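PDB 3K9T: putative peptidase from Clostridium acetobutylicum, which binds one zinc ion per subunit and probably takes part in the biosynthesis of modified polysaccharides, with no peptidase activity expected despite its aminopeptidase-like fold. Local coordinates for residues A[19-33]-A[188-202]. Numbering follows the deposited sequence.
With ZN (zinc ion), chain B.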
loop_
_atom_site.group_PDB
_atom_site.type_symbol
_atom_site.label_atom_id
_atom_site.label_comp_id
_atom_site.label_asym_id
_atom_site.label_seq_id
_atom_site.Cartn_x
_atom_site.Cartn_y
_atom_site.Cartn_z
ATOM N N ILE A 19 42.081 -4.081 -1.525
ATOM C CA ILE A 19 41.123 -5.174 -1.707
ATOM C C ILE A 19 41.417 -5.820 -3.066
ATOM O O ILE A 19 41.454 -7.045 -3.169
ATOM C CB ILE A 19 39.640 -4.729 -1.607
ATOM C CG1 ILE A 19 39.312 -4.195 -0.194
ATOM C CG2 ILE A 19 38.710 -5.889 -1.923
ATOM C CD1 ILE A 19 37.951 -3.440 -0.103
ATOM N N TYR A 20 41.686 -4.999 -4.089
ATOM C CA TYR A 20 42.025 -5.517 -5.424
ATOM C C TYR A 20 43.282 -6.417 -5.407
ATOM O O TYR A 20 43.303 -7.512 -6.004
ATOM C CB TYR A 20 42.239 -4.386 -6.449
ATOM C CG TYR A 20 42.744 -4.975 -7.736
ATOM C CD1 TYR A 20 41.876 -5.643 -8.602
ATOM C CD2 TYR A 20 44.087 -4.978 -8.039
ATOM C CE1 TYR A 20 42.332 -6.246 -9.750
ATOM C CE2 TYR A 20 44.547 -5.570 -9.195
ATOM C CZ TYR A 20 43.671 -6.211 -10.055
ATOM O OH TYR A 20 44.144 -6.821 -11.220
ATOM N N ASN A 21 44.323 -5.932 -4.723
ATOM C CA ASN A 21 45.599 -6.637 -4.618
ATOM C C ASN A 21 45.477 -8.020 -3.977
ATOM O O ASN A 21 46.194 -8.944 -4.386
ATOM C CB ASN A 21 46.603 -5.809 -3.853
ATOM C CG ASN A 21 47.043 -4.563 -4.605
ATOM O OD1 ASN A 21 46.877 -4.455 -5.820
ATOM N ND2 ASN A 21 47.625 -3.598 -3.866
ATOM N N LEU A 22 44.583 -8.147 -2.987
ATOM C CA LEU A 22 44.259 -9.431 -2.374
ATOM C C LEU A 22 43.571 -10.347 -3.403
ATOM O O LEU A 22 43.874 -11.547 -3.494
ATOM C CB LEU A 22 43.359 -9.231 -1.138
ATOM C CG LEU A 22 42.841 -10.475 -0.373
ATOM C CD1 LEU A 22 43.973 -11.493 -0.162
ATOM C CD2 LEU A 22 42.100 -10.113 0.977
ATOM N N ILE A 23 42.650 -9.782 -4.186
ATOM C CA ILE A 23 41.973 -10.533 -5.236
ATOM C C ILE A 23 43.034 -11.028 -6.202
ATOM O O ILE A 23 43.075 -12.212 -6.553
ATOM C CB ILE A 23 40.914 -9.659 -5.979
ATOM C CG1 ILE A 23 39.701 -9.381 -5.050
ATOM C CG2 ILE A 23 40.537 -10.287 -7.398
ATOM C CD1 ILE A 23 38.784 -8.267 -5.529
ATOM N N GLU A 24 43.913 -10.131 -6.623
ATOM C CA GLU A 24 44.927 -10.522 -7.599
ATOM C C GLU A 24 45.803 -11.667 -7.058
ATOM O O GLU A 24 46.086 -12.616 -7.779
ATOM C CB GLU A 24 45.770 -9.312 -7.977
ATOM C CG GLU A 24 46.711 -9.527 -9.135
ATOM C CD GLU A 24 47.426 -8.247 -9.505
ATOM O OE1 GLU A 24 48.247 -7.824 -8.687
ATOM O OE2 GLU A 24 47.150 -7.648 -10.568
ATOM N N GLU A 25 46.236 -11.559 -5.798
ATOM C CA GLU A 25 47.010 -12.614 -5.153
ATOM C C GLU A 25 46.227 -13.943 -5.093
ATOM O O GLU A 25 46.782 -15.019 -5.310
ATOM C CB GLU A 25 47.429 -12.198 -3.732
ATOM C CG GLU A 25 48.273 -13.276 -3.027
ATOM C CD GLU A 25 48.937 -12.820 -1.725
ATOM O OE1 GLU A 25 48.749 -11.670 -1.291
ATOM O OE2 GLU A 25 49.665 -13.638 -1.133
ATOM N N LEU A 26 44.941 -13.871 -4.797
ATOM C CA LEU A 26 44.150 -15.087 -4.702
ATOM C C LEU A 26 43.778 -15.694 -6.086
ATOM O O LEU A 26 43.467 -16.895 -6.205
ATOM C CB LEU A 26 42.873 -14.813 -3.862
ATOM C CG LEU A 26 42.995 -14.576 -2.350
ATOM C CD1 LEU A 26 41.659 -14.172 -1.718
ATOM C CD2 LEU A 26 43.522 -15.809 -1.655
ATOM N N PHE A 27 43.824 -14.879 -7.133
ATOM C CA PHE A 27 43.203 -15.252 -8.419
ATOM C C PHE A 27 43.644 -16.597 -9.003
ATOM O O PHE A 27 42.796 -17.415 -9.351
ATOM C CB PHE A 27 43.398 -14.114 -9.426
ATOM C CG PHE A 27 42.786 -14.361 -10.757
ATOM C CD1 PHE A 27 41.416 -14.340 -10.913
ATOM C CD2 PHE A 27 43.585 -14.647 -11.856
ATOM C CE1 PHE A 27 40.852 -14.587 -12.158
ATOM C CE2 PHE A 27 43.040 -14.869 -13.086
ATOM C CZ PHE A 27 41.670 -14.838 -13.247
ATOM N N PRO A 28 44.963 -16.853 -9.080
ATOM C CA PRO A 28 45.492 -18.051 -9.711
ATOM C C PRO A 28 45.201 -19.383 -9.045
ATOM O O PRO A 28 45.334 -20.418 -9.701
ATOM C CB PRO A 28 46.997 -17.829 -9.645
ATOM C CG PRO A 28 47.172 -16.433 -9.408
ATOM C CD PRO A 28 46.061 -16.042 -8.543
ATOM N N ILE A 29 44.841 -19.357 -7.769
ATOM C CA ILE A 29 44.666 -20.556 -6.981
ATOM C C ILE A 29 43.384 -21.277 -7.378
ATOM O O ILE A 29 42.337 -20.653 -7.545
ATOM C CB ILE A 29 44.646 -20.199 -5.455
ATOM C CG1 ILE A 29 46.019 -19.718 -4.989
ATOM C CG2 ILE A 29 44.196 -21.376 -4.630
ATOM C CD1 ILE A 29 45.977 -18.820 -3.755
ATOM N N CYS A 30 43.481 -22.597 -7.495
ATOM C CA CYS A 30 42.374 -23.446 -7.863
ATOM C C CYS A 30 41.533 -23.909 -6.651
ATOM O O CYS A 30 41.724 -24.998 -6.098
ATOM C CB CYS A 30 42.900 -24.651 -8.609
ATOM S SG CYS A 30 41.588 -25.625 -9.384
ATOM N N ARG A 31 40.590 -23.067 -6.239
ATOM C CA ARG A 31 39.615 -23.458 -5.228
ATOM C C ARG A 31 38.553 -24.419 -5.791
ATOM O O ARG A 31 38.278 -24.465 -6.965
ATOM C CB ARG A 31 38.908 -22.219 -4.687
ATOM C CG ARG A 31 39.764 -21.330 -3.832
ATOM C CD ARG A 31 39.269 -19.897 -3.785
ATOM N NE ARG A 31 39.524 -19.228 -5.066
ATOM C CZ ARG A 31 40.642 -18.587 -5.372
ATOM N NH1 ARG A 31 41.636 -18.481 -4.487
ATOM N NH2 ARG A 31 40.774 -18.049 -6.571
ATOM N N SER A 32 37.972 -25.191 -4.905
ATOM C CA SER A 32 36.777 -25.975 -5.180
ATOM C C SER A 32 36.041 -26.007 -3.812
ATOM O O SER A 32 36.403 -25.246 -2.896
ATOM C CB SER A 32 37.139 -27.376 -5.688
ATOM O OG SER A 32 35.981 -28.137 -6.001
ATOM N N ILE A 33 35.039 -26.871 -3.655
ATOM C CA ILE A 33 34.344 -26.973 -2.370
ATOM C C ILE A 33 35.201 -27.602 -1.263
ATOM O O ILE A 33 34.846 -27.543 -0.100
ATOM C CB ILE A 33 32.997 -27.683 -2.474
ATOM C CG1 ILE A 33 33.115 -29.063 -3.101
ATOM C CG2 ILE A 33 32.027 -26.832 -3.287
ATOM C CD1 ILE A 33 31.812 -29.892 -2.842
ATOM N N THR A 188 34.004 -19.631 -0.619
ATOM C CA THR A 188 35.407 -19.802 -0.999
ATOM C C THR A 188 35.698 -20.871 -2.059
ATOM O O THR A 188 36.863 -21.165 -2.343
ATOM C CB THR A 188 36.177 -20.154 0.236
ATOM O OG1 THR A 188 35.489 -21.223 0.892
ATOM C CG2 THR A 188 36.262 -18.924 1.156
ATOM N N CYS A 189 34.633 -21.391 -2.673
ATOM C CA CYS A 189 34.714 -22.539 -3.558
ATOM C C CYS A 189 34.986 -22.220 -5.039
ATOM O O CYS A 189 35.362 -23.115 -5.799
ATOM C CB CYS A 189 33.413 -23.318 -3.445
ATOM S SG CYS A 189 31.955 -22.308 -3.844
ATOM N N HIS A 190 34.788 -20.973 -5.466
ATOM C CA HIS A 190 35.060 -20.627 -6.862
ATOM C C HIS A 190 36.551 -20.406 -7.121
ATOM O O HIS A 190 37.221 -19.711 -6.344
ATOM C CB HIS A 190 34.314 -19.385 -7.264
ATOM C CG HIS A 190 32.852 -19.596 -7.443
ATOM N ND1 HIS A 190 32.103 -20.370 -6.586
ATOM C CD2 HIS A 190 31.993 -19.099 -8.365
ATOM C CE1 HIS A 190 30.841 -20.335 -6.971
ATOM N NE2 HIS A 190 30.751 -19.578 -8.048
ATOM N N PRO A 191 37.064 -20.980 -8.212
ATOM C CA PRO A 191 38.492 -20.851 -8.568
ATOM C C PRO A 191 38.851 -19.483 -9.178
ATOM O O PRO A 191 38.514 -18.464 -8.537
ATOM C CB PRO A 191 38.741 -22.059 -9.488
ATOM C CG PRO A 191 37.393 -22.388 -10.046
ATOM C CD PRO A 191 36.394 -22.021 -9.010
ATOM N N SER A 192 39.501 -19.440 -10.356
ATOM C CA SER A 192 39.990 -18.157 -10.940
ATOM C C SER A 192 38.909 -17.329 -11.648
ATOM O O SER A 192 38.897 -17.195 -12.875
ATOM C CB SER A 192 41.164 -18.395 -11.907
ATOM O OG SER A 192 42.244 -19.038 -11.262
HETATM N N MSE A 193 37.986 -16.807 -10.847
HETATM C CA MSE A 193 36.979 -15.846 -11.281
HETATM C C MSE A 193 36.923 -14.777 -10.179
HETATM O O MSE A 193 37.046 -15.093 -8.983
HETATM C CB MSE A 193 35.620 -16.508 -11.494
HETATM C CG MSE A 193 35.590 -17.534 -12.658
HETATM SE SE MSE A 193 34.019 -18.589 -12.511
HETATM C CE MSE A 193 34.559 -19.741 -11.000
ATOM N N CYS A 194 36.746 -13.526 -10.596
ATOM C CA CYS A 194 36.859 -12.394 -9.713
ATOM C C CYS A 194 35.560 -11.924 -9.026
ATOM O O CYS A 194 35.491 -11.973 -7.821
ATOM C CB CYS A 194 37.534 -11.250 -10.473
ATOM S SG CYS A 194 39.269 -11.627 -10.875
ATOM N N ASN A 195 34.548 -11.475 -9.762
ATOM C CA ASN A 195 33.321 -10.996 -9.140
ATOM C C ASN A 195 32.640 -12.123 -8.353
ATOM O O ASN A 195 32.254 -11.964 -7.173
ATOM C CB ASN A 195 32.366 -10.361 -10.163
ATOM C CG ASN A 195 31.586 -9.135 -9.572
ATOM O OD1 ASN A 195 32.080 -8.455 -8.679
ATOM N ND2 ASN A 195 30.388 -8.863 -10.091
ATOM N N ASP A 196 32.562 -13.291 -8.979
ATOM C CA ASP A 196 32.011 -14.489 -8.346
ATOM C C ASP A 196 33.145 -15.547 -8.213
ATOM O O ASP A 196 33.371 -16.278 -9.170
ATOM C CB ASP A 196 30.847 -14.992 -9.210
ATOM C CG ASP A 196 30.250 -16.275 -8.699
ATOM O OD1 ASP A 196 30.340 -16.502 -7.480
ATOM O OD2 ASP A 196 29.708 -17.074 -9.505
ATOM N N ASN A 197 33.876 -15.637 -7.079
ATOM C CA ASN A 197 33.659 -14.815 -5.867
ATOM C C ASN A 197 34.896 -14.443 -5.054
ATOM O O ASN A 197 34.880 -14.559 -3.810
ATOM C CB ASN A 197 32.644 -15.465 -4.898
ATOM C CG ASN A 197 32.308 -14.561 -3.707
ATOM O OD1 ASN A 197 32.203 -13.337 -3.842
ATOM N ND2 ASN A 197 32.162 -15.164 -2.524
ATOM N N LEU A 198 35.947 -13.955 -5.723
ATOM C CA LEU A 198 37.078 -13.383 -4.984
ATOM C C LEU A 198 36.681 -12.014 -4.432
ATOM O O LEU A 198 37.269 -11.544 -3.483
ATOM C CB LEU A 198 38.372 -13.253 -5.833
ATOM C CG LEU A 198 39.002 -14.600 -6.125
ATOM C CD1 LEU A 198 40.247 -14.451 -6.944
ATOM C CD2 LEU A 198 39.268 -15.362 -4.798
ATOM N N SER A 199 35.697 -11.350 -5.014
ATOM C CA SER A 199 35.335 -10.005 -4.529
ATOM C C SER A 199 34.758 -10.064 -3.095
ATOM O O SER A 199 35.126 -9.275 -2.226
ATOM C CB SER A 199 34.368 -9.339 -5.502
ATOM O OG SER A 199 33.150 -10.066 -5.630
ATOM N N GLY A 200 33.891 -11.040 -2.840
ATOM C CA GLY A 200 33.278 -11.178 -1.507
ATOM C C GLY A 200 34.302 -11.570 -0.464
ATOM O O GLY A 200 34.283 -11.083 0.685
ATOM N N VAL A 201 35.200 -12.468 -0.884
ATOM C CA VAL A 201 36.254 -12.964 -0.030
ATOM C C VAL A 201 37.146 -11.795 0.355
ATOM O O VAL A 201 37.374 -11.588 1.535
ATOM C CB VAL A 201 37.098 -14.097 -0.689
ATOM C CG1 VAL A 201 38.318 -14.429 0.195
ATOM C CG2 VAL A 201 36.256 -15.300 -0.888
ATOM N N ALA A 202 37.617 -11.010 -0.628
ATOM C CA ALA A 202 38.520 -9.888 -0.298
ATOM C C ALA A 202 37.790 -8.798 0.466
ATOM O O ALA A 202 38.378 -8.226 1.387
ATOM C CB ALA A 202 39.231 -9.329 -1.510
HETATM ZN ZN ZN B . 29.098 -18.852 -9.022
HETATM O O HOH W 1 35.703 -23.774 -0.148
#
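Arg-31 shows how one buried guanidinium can satisfy carbonyls of the 188-193 loop and of its own segment at once. Its NE donates to His-190 O at 2.7 Å, and NH2 gives Pro-191 O a nearly straight bond (3.0 Å, 175° at the hydrogen). NH1 and NH2 together grip Leu-26 O, the carbonyl that also accepts from Ile-29 N in the type I turn from Leu-26 to Ile-29. All three acceptors lie in the guanidinium plane, which fixes the rotation of the group, while Leu-198 CD2 covers the centre of one face. Pro-191 O is itself shared: Met-193 N reaches it from the opposite side of the carbonyl plane, completing the inverse gamma turn about Ser-192. In this aminopeptidase-like domain the loop so held leads from strand 181-187 into helix 194-211 and carries His-190, which binds zinc through NE2; Asp-196, a little further on, binds it through OD2, and His-325 is a third ligand. Arg-31 is thus second-shell to the metal, hydrogen-bonded to the main-chain carbonyl of a zinc ligand. Ser-192 OG donates to Phe-27 O (2.6 Å), and its CB lies over a face of the Phe-27 ring, 3.9 Å from the centroid. With CG anti to the backbone N (chi1 -179°), that ring also meets Cys-194 SG obliquely. On the helix side, Ile-23 fits as a knob among Cys-194, Leu-198, Ser-199 and Ala-202; at the other end a water joins Ser-32 O to Thr-188 OG1.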